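Putative uncharacterized protein PH0242 (Pyrococcus horikoshii, PDB 3VU1) belongs to the archaeal oligosaccharyltransferase family (AglB), here as its C-terminal globular domain with a bound calcium ion. Local coordinates at residues A334-V347 and V474-A488. Numbering follows the deposited sequence.
Sequences AQKYRFILAQKGPV and VFIVEKEYTMIEVSA
Tyr337 pairs with Val486 and Gly345 with Val477 in a long antiparallel ladder between strands 336-347 and 474-487. Their N-to-C directions are 147° apart, so the pair twists, and the axes come within 4.3 Å. Phe339 faces both Met483 and Ile484: it takes Met483 N on its O and gives its N to Ile484 O. The extra residue is consistent with a beta bulge.

Glu485 lies beside Arg338, pointing the same way. OE2 of Glu485 accepts from Arg338 NE (2.6 Å) and Arg338 NH2 (2.8 Å), a side-on grip on one oxygen. The guanidinium and carboxylate planes are 14° apart, nearly coplanar. Lys336 NZ adds a weak, long bond to Glu485 OE1 (3.5 Å).

The face with Phe339, Leu341 and Val486 is apolar; Gln343, Lys479 and Tyr481 make it polar further along. Ile484 CG2 packs on Phe339 CD1 (3.6 Å), and Met483 SD touches Leu341 CB. Lys479 is fully extended, which carries NZ to Pro346 O (3.0 Å). NZ also forms a salt bridge with Glu80 OE1, which Tyr481 OH hydrogen-bonds. Tyr481 OH, Gln343 NE2 and Lys344 O share one water. Gln343 also bonds Lys291 N and Asp289 O.

Strand 293-301 pairs with 336-347 on its other edge, and strand 385-401 with 464-487. Strand 253-262 covers Phe339, Gln343, Met483 and Val486, packing a second sheet against this one.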
loop_
_atom_site.group_PDB
_atom_site.type_symbol
_atom_site.label_atom_id
_atom_site.label_comp_id
_atom_site.label_asym_id
_atom_site.label_seq_id
_atom_site.Cartn_x
_atom_site.Cartn_y
_atom_site.Cartn_z
ATOM N N ALA A 334 -10.416 -22.147 -20.306
ATOM C CA ALA A 334 -9.198 -22.112 -19.493
ATOM C C ALA A 334 -9.620 -22.122 -18.049
ATOM O O ALA A 334 -10.791 -21.894 -17.755
ATOM C CB ALA A 334 -8.407 -20.846 -19.761
ATOM N N GLN A 335 -8.685 -22.371 -17.136
ATOM C CA GLN A 335 -9.038 -22.400 -15.720
ATOM C C GLN A 335 -9.342 -21.008 -15.160
ATOM O O GLN A 335 -10.279 -20.855 -14.394
ATOM C CB GLN A 335 -7.955 -23.083 -14.883
ATOM C CG GLN A 335 -8.274 -23.033 -13.387
ATOM C CD GLN A 335 -7.200 -23.621 -12.496
ATOM O OE1 GLN A 335 -7.388 -23.698 -11.283
ATOM N NE2 GLN A 335 -6.082 -24.062 -13.080
ATOM N N LYS A 336 -8.545 -20.009 -15.534
ATOM C CA LYS A 336 -8.756 -18.661 -15.027
ATOM C C LYS A 336 -8.264 -17.583 -15.990
ATOM O O LYS A 336 -7.477 -17.868 -16.894
ATOM C CB LYS A 336 -8.108 -18.484 -13.656
ATOM C CG LYS A 336 -6.606 -18.672 -13.626
ATOM C CD LYS A 336 -6.084 -18.291 -12.255
ATOM C CE LYS A 336 -4.621 -18.671 -12.086
ATOM N NZ LYS A 336 -4.201 -18.336 -10.697
ATOM N N TYR A 337 -8.750 -16.352 -15.799
ATOM C CA TYR A 337 -8.308 -15.206 -16.623
ATOM C C TYR A 337 -7.573 -14.143 -15.798
ATOM O O TYR A 337 -8.012 -13.742 -14.706
ATOM C CB TYR A 337 -9.458 -14.585 -17.442
ATOM C CG TYR A 337 -10.305 -15.611 -18.159
ATOM C CD1 TYR A 337 -11.534 -16.005 -17.637
ATOM C CD2 TYR A 337 -9.875 -16.202 -19.343
ATOM C CE1 TYR A 337 -12.321 -16.946 -18.269
ATOM C CE2 TYR A 337 -10.654 -17.150 -19.987
ATOM C CZ TYR A 337 -11.879 -17.519 -19.439
ATOM O OH TYR A 337 -12.675 -18.463 -20.052
ATOM N N ARG A 338 -6.436 -13.714 -16.325
ATOM C CA ARG A 338 -5.665 -12.674 -15.674
ATOM C C ARG A 338 -5.665 -11.409 -16.531
ATOM O O ARG A 338 -5.196 -11.404 -17.670
ATOM C CB ARG A 338 -4.233 -13.159 -15.384
ATOM C CG ARG A 338 -3.432 -12.258 -14.459
ATOM C CD ARG A 338 -1.999 -12.726 -14.385
ATOM N NE ARG A 338 -1.878 -13.826 -13.452
ATOM C CZ ARG A 338 -0.894 -14.715 -13.459
ATOM N NH1 ARG A 338 0.068 -14.639 -14.379
ATOM N NH2 ARG A 338 -0.890 -15.688 -12.551
ATOM N N PHE A 339 -6.199 -10.342 -15.959
ATOM C CA PHE A 339 -6.154 -9.032 -16.577
ATOM C C PHE A 339 -4.803 -8.339 -16.321
ATOM O O PHE A 339 -4.361 -8.208 -15.179
ATOM C CB PHE A 339 -7.346 -8.206 -16.087
ATOM C CG PHE A 339 -8.674 -8.751 -16.551
ATOM C CD1 PHE A 339 -9.158 -9.971 -16.068
ATOM C CD2 PHE A 339 -9.432 -8.067 -17.493
ATOM C CE1 PHE A 339 -10.371 -10.485 -16.496
ATOM C CE2 PHE A 339 -10.647 -8.584 -17.931
ATOM C CZ PHE A 339 -11.115 -9.790 -17.430
ATOM N N ILE A 340 -4.141 -7.948 -17.405
ATOM C CA ILE A 340 -2.841 -7.280 -17.356
ATOM C C ILE A 340 -2.870 -5.837 -17.869
ATOM O O ILE A 340 -3.425 -5.555 -18.930
ATOM C CB ILE A 340 -1.764 -8.088 -18.130
ATOM C CG1 ILE A 340 -1.012 -9.031 -17.191
ATOM C CG2 ILE A 340 -0.692 -7.175 -18.683
ATOM C CD1 ILE A 340 -1.888 -10.071 -16.568
ATOM N N LEU A 341 -2.274 -4.930 -17.110
ATOM C CA LEU A 341 -1.973 -3.617 -17.637
ATOM C C LEU A 341 -0.484 -3.601 -17.947
ATOM O O LEU A 341 0.335 -3.900 -17.085
ATOM C CB LEU A 341 -2.348 -2.520 -16.636
ATOM C CG LEU A 341 -2.214 -1.076 -17.170
ATOM C CD1 LEU A 341 -3.317 -0.198 -16.624
ATOM C CD2 LEU A 341 -0.846 -0.422 -16.906
ATOM N N ALA A 342 -0.120 -3.301 -19.186
ATOM C CA ALA A 342 1.305 -3.119 -19.501
ATOM C C ALA A 342 1.589 -1.641 -19.809
ATOM O O ALA A 342 0.845 -0.993 -20.559
ATOM C CB ALA A 342 1.782 -4.038 -20.605
ATOM N N GLN A 343 2.632 -1.124 -19.155
ATOM C CA GLN A 343 3.130 0.226 -19.346
ATOM C C GLN A 343 4.602 0.314 -18.845
ATOM O O GLN A 343 5.208 -0.685 -18.419
ATOM C CB GLN A 343 2.198 1.261 -18.689
ATOM C CG GLN A 343 2.370 1.430 -17.195
ATOM C CD GLN A 343 1.558 2.567 -16.638
ATOM O OE1 GLN A 343 0.501 2.878 -17.152
ATOM N NE2 GLN A 343 2.035 3.181 -15.564
ATOM N N LYS A 344 5.185 1.495 -18.959
ATOM C CA LYS A 344 6.546 1.717 -18.537
ATOM C C LYS A 344 6.689 1.695 -17.012
ATOM O O LYS A 344 5.902 2.323 -16.298
ATOM C CB LYS A 344 7.017 3.069 -19.062
ATOM C CG LYS A 344 7.220 3.131 -20.558
ATOM C CD LYS A 344 8.317 2.182 -21.005
ATOM C CE LYS A 344 8.714 2.405 -22.456
ATOM N NZ LYS A 344 8.739 1.079 -23.150
ATOM N N GLY A 345 7.705 0.999 -16.511
ATOM C CA GLY A 345 7.971 1.049 -15.090
ATOM C C GLY A 345 9.236 0.338 -14.688
ATOM O O GLY A 345 9.892 -0.262 -15.522
ATOM N N PRO A 346 9.584 0.410 -13.393
ATOM C CA PRO A 346 10.880 -0.061 -12.935
ATOM C C PRO A 346 10.912 -1.537 -12.620
ATOM O O PRO A 346 9.931 -2.067 -12.072
ATOM C CB PRO A 346 11.105 0.730 -11.653
ATOM C CG PRO A 346 9.748 1.107 -11.166
ATOM C CD PRO A 346 8.878 1.218 -12.377
ATOM N N VAL A 347 12.029 -2.181 -12.971
ATOM C CA VAL A 347 12.323 -3.557 -12.595
ATOM C C VAL A 347 13.787 -3.617 -12.215
ATOM O O VAL A 347 14.545 -2.679 -12.481
ATOM C CB VAL A 347 12.100 -4.605 -13.733
ATOM C CG1 VAL A 347 10.620 -4.892 -13.971
ATOM C CG2 VAL A 347 12.783 -4.190 -15.026
ATOM N N VAL A 474 17.849 3.277 -12.237
ATOM C CA VAL A 474 16.504 2.733 -12.395
ATOM C C VAL A 474 16.400 2.195 -13.820
ATOM O O VAL A 474 16.746 2.900 -14.787
ATOM C CB VAL A 474 15.416 3.820 -12.123
ATOM C CG1 VAL A 474 14.034 3.360 -12.545
ATOM C CG2 VAL A 474 15.388 4.200 -10.655
ATOM N N PHE A 475 15.943 0.946 -13.935
ATOM C CA PHE A 475 15.744 0.305 -15.228
ATOM C C PHE A 475 14.287 0.381 -15.617
ATOM O O PHE A 475 13.452 -0.179 -14.922
ATOM C CB PHE A 475 16.194 -1.143 -15.171
ATOM C CG PHE A 475 17.667 -1.302 -15.011
ATOM C CD1 PHE A 475 18.268 -1.219 -13.747
ATOM C CD2 PHE A 475 18.479 -1.525 -16.127
ATOM C CE1 PHE A 475 19.653 -1.368 -13.598
ATOM C CE2 PHE A 475 19.869 -1.657 -15.987
ATOM C CZ PHE A 475 20.452 -1.584 -14.718
ATOM N N ILE A 476 13.990 1.080 -16.714
ATOM C CA ILE A 476 12.613 1.231 -17.204
ATOM C C ILE A 476 12.320 0.285 -18.370
ATOM O O ILE A 476 13.061 0.242 -19.331
ATOM C CB ILE A 476 12.290 2.680 -17.625
ATOM C CG1 ILE A 476 12.511 3.642 -16.461
ATOM C CG2 ILE A 476 10.857 2.788 -18.142
ATOM C CD1 ILE A 476 11.827 3.230 -15.186
ATOM N N VAL A 477 11.231 -0.470 -18.264
ATOM C CA VAL A 477 10.817 -1.440 -19.274
ATOM C C VAL A 477 9.312 -1.340 -19.457
ATOM O O VAL A 477 8.638 -0.682 -18.640
ATOM C CB VAL A 477 11.152 -2.871 -18.832
ATOM C CG1 VAL A 477 12.648 -3.040 -18.630
ATOM C CG2 VAL A 477 10.406 -3.234 -17.553
ATOM N N GLU A 478 8.780 -1.959 -20.525
ATOM C CA GLU A 478 7.334 -2.252 -20.601
ATOM C C GLU A 478 7.122 -3.351 -19.599
ATOM O O GLU A 478 7.668 -4.446 -19.745
ATOM C CB GLU A 478 6.870 -2.742 -21.967
ATOM C CG GLU A 478 6.341 -1.652 -22.888
ATOM C CD GLU A 478 4.919 -1.169 -22.583
ATOM O OE1 GLU A 478 4.760 0.038 -22.271
ATOM O OE2 GLU A 478 3.955 -1.964 -22.694
ATOM N N LYS A 479 6.362 -3.037 -18.565
ATOM C CA LYS A 479 6.196 -3.943 -17.449
ATOM C C LYS A 479 4.746 -4.414 -17.458
ATOM O O LYS A 479 3.842 -3.638 -17.827
ATOM C CB LYS A 479 6.538 -3.193 -16.152
ATOM C CG LYS A 479 6.758 -4.057 -14.928
ATOM C CD LYS A 479 6.952 -3.208 -13.687
ATOM C CE LYS A 479 7.227 -4.105 -12.489
ATOM N NZ LYS A 479 7.374 -3.326 -11.226
ATOM N N GLU A 480 4.538 -5.674 -17.073
ATOM C CA GLU A 480 3.202 -6.239 -16.895
ATOM C C GLU A 480 2.724 -6.128 -15.453
ATOM O O GLU A 480 3.434 -6.474 -14.539
ATOM C CB GLU A 480 3.203 -7.703 -17.269
ATOM C CG GLU A 480 3.481 -7.965 -18.732
ATOM C CD GLU A 480 3.957 -9.390 -18.933
ATOM O OE1 GLU A 480 4.884 -9.802 -18.190
ATOM O OE2 GLU A 480 3.406 -10.104 -19.812
ATOM N N TYR A 481 1.507 -5.657 -15.261
ATOM C CA TYR A 481 0.904 -5.541 -13.958
ATOM C C TYR A 481 -0.317 -6.431 -13.889
ATOM O O TYR A 481 -1.082 -6.515 -14.856
ATOM C CB TYR A 481 0.484 -4.110 -13.747
ATOM C CG TYR A 481 1.667 -3.144 -13.704
ATOM C CD1 TYR A 481 2.061 -2.415 -14.842
ATOM C CD2 TYR A 481 2.382 -2.952 -12.515
ATOM C CE1 TYR A 481 3.124 -1.522 -14.777
ATOM C CE2 TYR A 481 3.447 -2.088 -12.448
ATOM C CZ TYR A 481 3.817 -1.366 -13.567
ATOM O OH TYR A 481 4.887 -0.514 -13.457
ATOM N N THR A 482 -0.491 -7.125 -12.763
ATOM C CA THR A 482 -1.669 -7.952 -12.563
ATOM C C THR A 482 -2.775 -7.098 -11.984
ATOM O O THR A 482 -2.611 -6.540 -10.879
ATOM C CB THR A 482 -1.386 -9.120 -11.629
ATOM O OG1 THR A 482 -0.638 -10.105 -12.350
ATOM C CG2 THR A 482 -2.689 -9.765 -11.158
ATOM N N MET A 483 -3.894 -6.994 -12.708
ATOM C CA MET A 483 -4.983 -6.158 -12.231
ATOM C C MET A 483 -5.982 -6.940 -11.406
ATOM O O MET A 483 -6.524 -6.432 -10.437
ATOM C CB MET A 483 -5.682 -5.413 -13.370
ATOM C CG MET A 483 -4.779 -4.729 -14.379
ATOM S SD MET A 483 -5.718 -3.644 -15.502
ATOM C CE MET A 483 -6.107 -2.285 -14.393
ATOM N N ILE A 484 -6.247 -8.171 -11.825
ATOM C CA ILE A 484 -7.234 -9.063 -11.182
ATOM C C ILE A 484 -7.117 -10.420 -11.863
ATOM O O ILE A 484 -6.714 -10.500 -13.026
ATOM C CB ILE A 484 -8.699 -8.536 -11.284
ATOM C CG1 ILE A 484 -9.634 -9.279 -10.296
ATOM C CG2 ILE A 484 -9.182 -8.593 -12.742
ATOM C CD1 ILE A 484 -10.992 -8.644 -10.017
ATOM N N GLU A 485 -7.427 -11.471 -11.107
ATOM C CA GLU A 485 -7.600 -12.834 -11.631
ATOM C C GLU A 485 -9.047 -13.287 -11.447
ATOM O O GLU A 485 -9.609 -13.217 -10.347
ATOM C CB GLU A 485 -6.664 -13.802 -10.939
ATOM C CG GLU A 485 -5.216 -13.448 -11.169
ATOM C CD GLU A 485 -4.258 -14.538 -10.714
ATOM O OE1 GLU A 485 -4.436 -15.053 -9.582
ATOM O OE2 GLU A 485 -3.328 -14.868 -11.494
ATOM N N VAL A 486 -9.655 -13.722 -12.541
ATOM C CA VAL A 486 -11.052 -14.161 -12.541
ATOM C C VAL A 486 -11.075 -15.624 -12.968
ATOM O O VAL A 486 -10.530 -15.983 -14.040
ATOM C CB VAL A 486 -11.919 -13.303 -13.503
ATOM C CG1 VAL A 486 -13.364 -13.785 -13.525
ATOM C CG2 VAL A 486 -11.883 -11.843 -13.084
ATOM N N SER A 487 -11.673 -16.467 -12.122
ATOM C CA SER A 487 -11.880 -17.883 -12.462
ATOM C C SER A 487 -12.845 -17.998 -13.614
ATOM O O SER A 487 -13.830 -17.227 -13.690
ATOM C CB SER A 487 -12.488 -18.628 -11.299
ATOM O OG SER A 487 -11.571 -18.707 -10.239
ATOM N N ALA A 488 -12.580 -18.949 -14.508
ATOM C CA ALA A 488 -13.576 -19.312 -15.508
ATOM C C ALA A 488 -14.736 -20.121 -14.887
ATOM O O ALA A 488 -14.600 -20.752 -13.845
ATOM C CB ALA A 488 -12.928 -20.051 -16.658
HETATM O O HOH W 1 4.350 2.133 -13.999
HETATM O O HOH W 2 15.531 -0.567 -11.485
#